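Local atomic coordinates of HAT1-interacting factor 1 (Saccharomyces cerevisiae, PDB entry 4NQ0), a protein that acts as a nuclear chaperone for histones H3 and H4 within the HAT-B acetyltransferase complex and takes part in chromatin assembly and telomere silencing. Residues A[195-200]-A[207-212]; A[47-52]-A[61-66]. All blocks are in the same frame, centred on the assembly; numbering follows the deposited sequence.

Interaction 1: residues A[195-200]-A[207-212]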
loop_
_atom_site.group_PDB
_atom_site.type_symbol
_atom_site.label_atom_id
_atom_site.label_comp_id
_atom_site.label_asym_id
_atom_site.label_seq_id
_atom_site.Cartn_x
_atom_site.Cartn_y
_atom_site.Cartn_z
ATOM N N HIS A 195 15.966 15.643 1.321
ATOM C CA HIS A 195 15.913 16.059 2.715
ATOM C C HIS A 195 14.544 16.656 3.077
ATOM O O HIS A 195 14.196 16.739 4.247
ATOM C CB HIS A 195 17.027 17.078 3.027
ATOM C CG HIS A 195 16.694 18.491 2.636
ATOM N ND1 HIS A 195 17.069 19.046 1.427
ATOM C CD2 HIS A 195 16.014 19.460 3.298
ATOM C CE1 HIS A 195 16.636 20.297 1.365
ATOM N NE2 HIS A 195 15.987 20.570 2.484
ATOM N N ILE A 196 13.791 17.092 2.066
ATOM C CA ILE A 196 12.449 17.663 2.258
ATOM C C ILE A 196 11.499 16.704 2.984
ATOM O O ILE A 196 10.590 17.149 3.684
ATOM C CB ILE A 196 11.817 18.090 0.893
ATOM C CG1 ILE A 196 10.587 18.982 1.113
ATOM C CG2 ILE A 196 11.441 16.875 0.057
ATOM N N TYR A 197 11.733 15.398 2.848
ATOM C CA TYR A 197 10.851 14.382 3.439
ATOM C C TYR A 197 11.070 14.146 4.938
ATOM O O TYR A 197 10.348 13.357 5.557
ATOM C CB TYR A 197 10.951 13.072 2.651
ATOM C CG TYR A 197 10.524 13.225 1.200
ATOM C CD1 TYR A 197 9.230 13.609 0.879
ATOM C CD2 TYR A 197 11.408 12.991 0.161
ATOM C CE1 TYR A 197 8.831 13.776 -0.437
ATOM C CE2 TYR A 197 11.018 13.143 -1.162
ATOM C CZ TYR A 197 9.728 13.526 -1.455
ATOM O OH TYR A 197 9.321 13.684 -2.753
ATOM N N PHE A 198 12.042 14.841 5.526
ATOM C CA PHE A 198 12.169 14.891 6.988
ATOM C C PHE A 198 11.445 16.108 7.577
ATOM O O PHE A 198 11.342 16.238 8.795
ATOM C CB PHE A 198 13.645 14.900 7.398
ATOM C CG PHE A 198 14.367 13.618 7.078
ATOM C CD1 PHE A 198 14.116 12.466 7.807
ATOM C CD2 PHE A 198 15.288 13.557 6.047
ATOM C CE1 PHE A 198 14.785 11.280 7.513
ATOM C CE2 PHE A 198 15.949 12.371 5.749
ATOM C CZ PHE A 198 15.704 11.241 6.478
ATOM N N GLU A 199 10.923 16.974 6.712
ATOM C CA GLU A 199 10.341 18.251 7.134
ATOM C C GLU A 199 8.823 18.184 7.114
ATOM O O GLU A 199 8.237 17.381 6.386
ATOM C CB GLU A 199 10.764 19.393 6.196
ATOM C CG GLU A 199 12.147 19.277 5.552
ATOM C CD GLU A 199 13.245 19.957 6.335
ATOM O OE1 GLU A 199 14.161 20.495 5.680
ATOM O OE2 GLU A 199 13.199 19.956 7.587
ATOM N N ASN A 200 8.194 19.060 7.896
ATOM C CA ASN A 200 6.743 19.240 7.879
ATOM C C ASN A 200 5.981 17.938 8.157
ATOM O O ASN A 200 6.264 17.248 9.141
ATOM C CB ASN A 200 6.314 19.870 6.550
ATOM C CG ASN A 200 7.171 21.046 6.166
ATOM O OD1 ASN A 200 7.206 22.066 6.860
ATOM N ND2 ASN A 200 7.881 20.914 5.052
ATOM N N LEU A 207 3.630 9.256 1.899
ATOM C CA LEU A 207 2.687 9.052 0.786
ATOM C C LEU A 207 3.249 9.519 -0.556
ATOM O O LEU A 207 3.067 8.850 -1.565
ATOM C CB LEU A 207 1.364 9.780 1.066
ATOM C CG LEU A 207 0.457 9.101 2.081
ATOM C CD1 LEU A 207 -0.801 9.948 2.314
ATOM C CD2 LEU A 207 0.109 7.678 1.594
ATOM N N ASP A 208 3.935 10.665 -0.563
ATOM C CA ASP A 208 4.544 11.189 -1.785
ATOM C C ASP A 208 5.676 10.275 -2.257
ATOM O O ASP A 208 5.846 10.049 -3.458
ATOM C CB ASP A 208 5.076 12.604 -1.563
ATOM C CG ASP A 208 5.490 13.273 -2.850
ATOM O OD1 ASP A 208 4.629 13.430 -3.740
ATOM O OD2 ASP A 208 6.678 13.639 -2.983
ATOM N N LEU A 209 6.443 9.747 -1.307
ATOM C CA LEU A 209 7.499 8.789 -1.625
ATOM C C LEU A 209 6.923 7.510 -2.218
ATOM O O LEU A 209 7.503 6.939 -3.136
ATOM C CB LEU A 209 8.348 8.471 -0.390
ATOM C CG LEU A 209 9.348 9.577 -0.014
ATOM C CD1 LEU A 209 9.723 9.490 1.441
ATOM C CD2 LEU A 209 10.583 9.483 -0.917
ATOM N N LEU A 210 5.788 7.061 -1.693
ATOM C CA LEU A 210 5.111 5.889 -2.255
ATOM C C LEU A 210 4.510 6.174 -3.637
ATOM O O LEU A 210 4.538 5.292 -4.513
ATOM C CB LEU A 210 4.059 5.348 -1.289
ATOM C CG LEU A 210 4.614 4.708 -0.025
ATOM C CD1 LEU A 210 3.530 4.537 1.042
ATOM C CD2 LEU A 210 5.273 3.359 -0.351
ATOM N N ALA A 211 3.998 7.397 -3.860
ATOM C CA ALA A 211 3.504 7.768 -5.195
ATOM C C ALA A 211 4.611 7.547 -6.216
ATOM O O ALA A 211 4.374 7.045 -7.314
ATOM C CB ALA A 211 2.998 9.233 -5.243
ATOM N N GLN A 212 5.833 7.891 -5.832
ATOM C CA GLN A 212 6.985 7.674 -6.694
ATOM C C GLN A 212 7.390 6.202 -6.806
ATOM O O GLN A 212 7.862 5.775 -7.853
ATOM C CB GLN A 212 8.155 8.541 -6.228
ATOM C CG GLN A 212 7.845 10.045 -6.345
ATOM C CD GLN A 212 8.884 10.905 -5.684
ATOM O OE1 GLN A 212 9.920 11.191 -6.276
ATOM N NE2 GLN A 212 8.612 11.341 -4.449
#
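The phenol oxygen of Y197 is gripped by three side chains, two of them from helix 202-218. Its OH donates to OD2 of D208 at 2.7 Å, nearly in line with the C-O bond of the carboxylate, which comes in at the ring edge. NE2 of Q212 donates to the same OH over 3.0 Å along a bent path, with an N-H...O angle of 140°. This amide is steered by its own helix as well, since NE2 also reaches the carbonyl O of D208, one turn back, at 3.2 Å. The other end of the amide, OE1, accepts from the backbone N of R190, while NE of R190 is the third group to bond Y197 OH, so the buried hydroxyl is well satisfied.

Below this polar end the ring is clamped between aliphatic groups. L209 lies across one face, with CG 3.9 Å from the ring centroid, and CG2 of I196 covers the opposite face. With CG anti to the backbone N (chi1 -170°), D208 points its carboxylate at the hydroxyl. The contact thus ties the 3-10 segment that runs through 195-198 to the helix that follows it, within the predicted first TPR repeat; beyond it, L209 packs on F67 of helix 61-77, and F198 on helix 38-51.

Interaction 2: residues A[47-52]-A[61-66]; sequences QTLDSL and PELFTI
This is an apolar helix-to-helix contact near the N-terminal end of the fold, where the C-terminal part of helix 38-51 packs against the N-terminal part of helix 61-77. The two segments run roughly antiparallel, their axes 140° apart and 10.7 Å at closest approach, as suits a helical hairpin joined by a non-helical connection. No hydrogen bond crosses between them, and leucine side chains do most of the work.

L49 and L63 lie alongside each other, pointing opposite ways, with CD2 of L49 3.8 Å from CD1 of L63. The two methyls of L49 divide the remaining task: CD2 touches CE2 of F64 at 3.7 Å, whereas CD1 sits over the middle of the phenyl face, 4.1 Å from its centroid, in a CH-pi contact. In F64 the CG lies anti to the carbonyl carbon (chi1 -71°), which swings the ring back to meet L49 although its CB does not point straight at the other helix. T48 adds a looser touch through CG2, 4.2 Å from CD2 of L63, while its hydroxyl is bonded to the carbonyl O of R44. Cutting L49 back to an alanine is likely to strip this face of the F64 ring of its methyl cover and open a gap beside L63.

Helix 14-34 packs alongside both partners, V26 touching L63 and V18 touching L52. F64 reaches on to L209, Q212 and L216 of helix 202-218, and F194, from the loop that leads into helix 202-218, lies against L49.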
loop_
_atom_site.group_PDB
_atom_site.type_symbol
_atom_site.label_atom_id
_atom_site.label_comp_id
_atom_site.label_asym_id
_atom_site.label_seq_id
_atom_site.Cartn_x
_atom_site.Cartn_y
_atom_site.Cartn_z
ATOM N N GLN A 47 20.126 10.065 1.419
ATOM C CA GLN A 47 21.469 10.410 0.952
ATOM C C GLN A 47 21.835 9.638 -0.311
ATOM O O GLN A 47 22.491 10.169 -1.192
ATOM C CB GLN A 47 22.502 10.150 2.043
ATOM C CG GLN A 47 22.320 11.036 3.270
ATOM C CD GLN A 47 23.100 10.532 4.449
ATOM O OE1 GLN A 47 24.055 9.771 4.293
ATOM N NE2 GLN A 47 22.697 10.935 5.643
ATOM N N THR A 48 21.412 8.384 -0.406
ATOM C CA THR A 48 21.639 7.622 -1.631
ATOM C C THR A 48 20.882 8.293 -2.780
ATOM O O THR A 48 21.458 8.509 -3.845
ATOM C CB THR A 48 21.232 6.132 -1.484
ATOM O OG1 THR A 48 21.914 5.562 -0.358
ATOM C CG2 THR A 48 21.587 5.341 -2.740
ATOM N N LEU A 49 19.616 8.664 -2.548
ATOM C CA LEU A 49 18.809 9.280 -3.601
ATOM C C LEU A 49 19.410 10.633 -4.049
ATOM O O LEU A 49 19.430 10.914 -5.235
ATOM C CB LEU A 49 17.323 9.423 -3.199
ATOM C CG LEU A 49 16.463 8.142 -3.255
ATOM C CD1 LEU A 49 15.130 8.294 -2.551
ATOM C CD2 LEU A 49 16.241 7.660 -4.687
ATOM N N ASP A 50 19.908 11.439 -3.106
ATOM C CA ASP A 50 20.447 12.767 -3.427
ATOM C C ASP A 50 21.711 12.673 -4.271
ATOM O O ASP A 50 22.008 13.580 -5.029
ATOM C CB ASP A 50 20.775 13.579 -2.161
ATOM C CG ASP A 50 19.570 14.327 -1.588
ATOM O OD1 ASP A 50 18.648 14.710 -2.339
ATOM O OD2 ASP A 50 19.559 14.561 -0.367
ATOM N N SER A 51 22.461 11.585 -4.133
ATOM C CA SER A 51 23.734 11.460 -4.822
ATOM C C SER A 51 23.673 10.646 -6.110
ATOM O O SER A 51 24.698 10.486 -6.763
ATOM C CB SER A 51 24.806 10.894 -3.879
ATOM O OG SER A 51 25.378 11.937 -3.109
ATOM N N LEU A 52 22.503 10.131 -6.487
ATOM C CA LEU A 52 22.390 9.438 -7.778
ATOM C C LEU A 52 22.478 10.472 -8.897
ATOM O O LEU A 52 21.933 11.567 -8.763
ATOM C CB LEU A 52 21.063 8.701 -7.911
ATOM C CG LEU A 52 20.828 7.482 -7.032
ATOM C CD1 LEU A 52 19.348 7.132 -7.050
ATOM C CD2 LEU A 52 21.680 6.304 -7.491
ATOM N N PRO A 61 12.982 1.280 -6.839
ATOM C CA PRO A 61 11.768 1.666 -6.098
ATOM C C PRO A 61 11.836 1.361 -4.596
ATOM O O PRO A 61 11.168 2.030 -3.805
ATOM C CB PRO A 61 10.653 0.854 -6.765
ATOM C CG PRO A 61 11.331 -0.082 -7.729
ATOM C CD PRO A 61 12.699 0.383 -7.974
ATOM N N GLU A 62 12.625 0.361 -4.202
ATOM C CA GLU A 62 12.833 0.076 -2.779
ATOM C C GLU A 62 13.411 1.243 -1.985
ATOM O O GLU A 62 13.151 1.352 -0.795
ATOM C CB GLU A 62 13.750 -1.123 -2.596
ATOM C CG GLU A 62 13.209 -2.413 -3.123
ATOM C CD GLU A 62 12.697 -3.283 -2.016
ATOM O OE1 GLU A 62 13.448 -4.199 -1.607
ATOM O OE2 GLU A 62 11.562 -3.027 -1.532
ATOM N N LEU A 63 14.203 2.108 -2.624
ATOM C CA LEU A 63 14.698 3.306 -1.953
ATOM C C LEU A 63 13.536 4.180 -1.495
ATOM O O LEU A 63 13.574 4.752 -0.410
ATOM C CB LEU A 63 15.637 4.113 -2.853
ATOM C CG LEU A 63 17.008 3.471 -3.116
ATOM C CD1 LEU A 63 17.687 4.137 -4.282
ATOM C CD2 LEU A 63 17.895 3.520 -1.882
ATOM N N PHE A 64 12.501 4.265 -2.323
ATOM C CA PHE A 64 11.319 5.054 -1.994
ATOM C C PHE A 64 10.441 4.355 -0.963
ATOM O O PHE A 64 9.980 4.978 0.002
ATOM C CB PHE A 64 10.549 5.379 -3.282
ATOM C CG PHE A 64 11.255 6.374 -4.166
ATOM C CD1 PHE A 64 10.976 7.730 -4.061
ATOM C CD2 PHE A 64 12.212 5.960 -5.088
ATOM C CE1 PHE A 64 11.628 8.661 -4.870
ATOM C CE2 PHE A 64 12.869 6.884 -5.889
ATOM C CZ PHE A 64 12.576 8.228 -5.786
ATOM N N THR A 65 10.254 3.047 -1.122
ATOM C CA THR A 65 9.362 2.305 -0.212
ATOM C C THR A 65 9.939 2.151 1.194
ATOM O O THR A 65 9.228 2.344 2.190
ATOM C CB THR A 65 8.958 0.939 -0.788
ATOM O OG1 THR A 65 10.109 0.092 -0.895
ATOM C CG2 THR A 65 8.326 1.123 -2.163
ATOM N N ILE A 66 11.229 1.845 1.282
ATOM C CA ILE A 66 11.922 1.822 2.574
ATOM C C ILE A 66 11.913 3.209 3.220
ATOM O O ILE A 66 11.599 3.343 4.409
ATOM C CB ILE A 66 13.370 1.295 2.433
ATOM C CG1 ILE A 66 13.351 -0.174 1.989
ATOM C CG2 ILE A 66 14.125 1.426 3.750
ATOM C CD1 ILE A 66 14.645 -0.647 1.416
#

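Both contacts are buried, yet they are built from different chemistry; their centres lie about 11 Å apart on the same side of the chain's centre. Interaction 2 is wholly apolar and joins two helices, 38-51 and 61-77; interaction 1 ties a short 3-10 segment in a loop to helix 202-218 by combining a ring face with a cluster of polar bonds. Helix 61-77 is what connects them: F64, one of the apolar partners in interaction 2, also packs on helix 202-218, where its CE1 lies 3.4 Å from OE1 of Q212. The polar cluster therefore borders directly on the hydrocarbon packing.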